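Solute binding protein MsmE (Bacillus subtilis subsp. subtilis str. 168, PDB 4R6H) binds melibiose, raffinose and stachyose as the solute-binding component of the MelEDC-MsmX ABC transporter that imports these sugars. Local coordinates at residues 409-412 with 413-417. Residues are numbered along the deposited sequence; the frame is centred on the assembly and turned at random.
Sequences GREY and KRLRE
Four successive, nearly straight i to i+4 bonds, from Lys-413 N to Gly-409 O (3.0 Å) through Arg-416 N to Tyr-412 O, identify one uninterrupted alpha-helical stretch within the C-terminal helix 401-420 of this solute-binding protein. Two side-chain pairs are built on it. At i, i+3, Glu-411 and Arg-414 form a salt bridge: OE1 accepts from NH2 at 2.7 Å through its syn lone pair, while the second link, from NE at 3.4 Å, is weak. Carboxylate and guanidinium planes stand 81° apart, so the acid meets the guanidinium edge through a single oxygen rather than as a coplanar pair. At i, i+4, Tyr-412 and Arg-416 run alongside each other. The tyrosine's CG is anti to its backbone nitrogen (chi1 170°), which swings the ring outward from the helix with one face turned toward the next turn. Beyond this pair, helix 215-220 receives both polar ends, Tyr-412 OH at Leu-218 O and Arg-416 NH1 at Ile-219 O, and Trp-225 meets the phenol ring edge-to-face. Lys-413 NZ similarly reaches Gly-221 O. The Tyr-412/Arg-416 contact itself is CH-pi: Arg-416 CD sits 3.8 Å from the Tyr-412 ring centroid, 13° off its normal.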
loop_
_atom_site.group_PDB
_atom_site.type_symbol
_atom_site.label_atom_id
_atom_site.label_comp_id
_atom_site.label_asym_id
_atom_site.label_seq_id
_atom_site.Cartn_x
_atom_site.Cartn_y
_atom_site.Cartn_z
ATOM N N GLY A 409 -0.681 22.892 2.476
ATOM C CA GLY A 409 -1.706 23.393 3.382
ATOM C C GLY A 409 -2.884 23.954 2.608
ATOM O O GLY A 409 -4.027 23.751 2.972
ATOM N N ARG A 410 -2.575 24.671 1.540
ATOM C CA ARG A 410 -3.638 25.254 0.710
ATOM C C ARG A 410 -4.477 24.156 0.054
ATOM O O ARG A 410 -5.702 24.208 0.075
ATOM C CB ARG A 410 -3.044 26.169 -0.370
ATOM C CG ARG A 410 -2.460 27.476 0.139
ATOM C CD ARG A 410 -2.164 28.459 -0.996
ATOM N NE ARG A 410 -1.065 28.051 -1.884
ATOM C CZ ARG A 410 0.242 28.282 -1.667
ATOM N NH1 ARG A 410 0.678 28.902 -0.576
ATOM N NH2 ARG A 410 1.136 27.873 -2.551
ATOM N N GLU A 411 -3.827 23.146 -0.523
ATOM C CA GLU A 411 -4.559 22.037 -1.131
ATOM C C GLU A 411 -5.361 21.204 -0.123
ATOM O O GLU A 411 -6.466 20.742 -0.405
ATOM C CB GLU A 411 -3.547 21.110 -1.811
ATOM C CG GLU A 411 -2.849 21.705 -3.010
ATOM C CD GLU A 411 -3.710 21.662 -4.263
ATOM O OE1 GLU A 411 -4.869 21.188 -4.197
ATOM O OE2 GLU A 411 -3.222 22.096 -5.317
ATOM N N TYR A 412 -4.786 20.970 1.057
ATOM C CA TYR A 412 -5.474 20.296 2.132
ATOM C C TYR A 412 -6.768 21.022 2.482
ATOM O O TYR A 412 -7.825 20.399 2.545
ATOM C CB TYR A 412 -4.507 20.225 3.303
ATOM C CG TYR A 412 -4.978 19.780 4.649
ATOM C CD1 TYR A 412 -5.104 18.424 4.992
ATOM C CD2 TYR A 412 -5.216 20.732 5.645
ATOM C CE1 TYR A 412 -5.468 18.046 6.265
ATOM C CE2 TYR A 412 -5.577 20.365 6.925
ATOM C CZ TYR A 412 -5.704 19.027 7.240
ATOM O OH TYR A 412 -6.062 18.678 8.522
ATOM N N LYS A 413 -6.668 22.323 2.653
ATOM C CA LYS A 413 -7.828 23.143 3.000
ATOM C C LYS A 413 -8.869 23.099 1.877
ATOM O O LYS A 413 -10.077 22.891 2.126
ATOM C CB LYS A 413 -7.396 24.593 3.277
ATOM C CG LYS A 413 -7.598 25.064 4.704
ATOM C CD LYS A 413 -6.542 24.524 5.653
ATOM C CE LYS A 413 -6.939 24.808 7.092
ATOM N NZ LYS A 413 -8.029 23.906 7.558
ATOM N N ARG A 414 -8.397 23.291 0.662
ATOM C CA ARG A 414 -9.274 23.267 -0.516
ATOM C C ARG A 414 -10.003 21.934 -0.674
ATOM O O ARG A 414 -11.215 21.899 -0.920
ATOM C CB ARG A 414 -8.505 23.566 -1.788
ATOM C CG ARG A 414 -9.404 23.630 -3.018
ATOM C CD ARG A 414 -8.635 23.975 -4.281
ATOM N NE ARG A 414 -7.705 22.908 -4.673
ATOM C CZ ARG A 414 -8.056 21.758 -5.256
ATOM N NH1 ARG A 414 -9.334 21.484 -5.528
ATOM N NH2 ARG A 414 -7.112 20.867 -5.575
ATOM N N LEU A 415 -9.266 20.832 -0.565
ATOM C CA LEU A 415 -9.856 19.519 -0.807
ATOM C C LEU A 415 -10.772 19.083 0.322
ATOM O O LEU A 415 -11.740 18.361 0.085
ATOM C CB LEU A 415 -8.771 18.476 -1.086
ATOM C CG LEU A 415 -8.060 18.618 -2.424
ATOM C CD1 LEU A 415 -6.775 17.787 -2.420
ATOM C CD2 LEU A 415 -8.985 18.139 -3.539
ATOM N N ARG A 416 -10.479 19.513 1.553
ATOM C CA ARG A 416 -11.421 19.320 2.662
ATOM C C ARG A 416 -12.698 20.086 2.406
ATOM O O ARG A 416 -13.780 19.576 2.657
ATOM C CB ARG A 416 -10.827 19.748 4.001
ATOM C CG ARG A 416 -9.788 18.784 4.538
ATOM C CD ARG A 416 -9.100 19.325 5.793
ATOM N NE ARG A 416 -10.054 19.608 6.864
ATOM C CZ ARG A 416 -10.435 18.737 7.792
ATOM N NH1 ARG A 416 -9.938 17.509 7.829
ATOM N NH2 ARG A 416 -11.330 19.106 8.708
ATOM N N GLU A 417 -12.562 21.319 1.914
ATOM C CA GLU A 417 -13.720 22.203 1.675
ATOM C C GLU A 417 -14.611 21.667 0.554
ATOM O O GLU A 417 -15.820 21.878 0.568
ATOM C CB GLU A 417 -13.246 23.606 1.324
ATOM C CG GLU A 417 -14.304 24.681 1.463
ATOM C CD GLU A 417 -13.702 26.064 1.368
ATOM O OE1 GLU A 417 -12.657 26.210 0.692
ATOM O OE2 GLU A 417 -14.269 26.996 1.978
#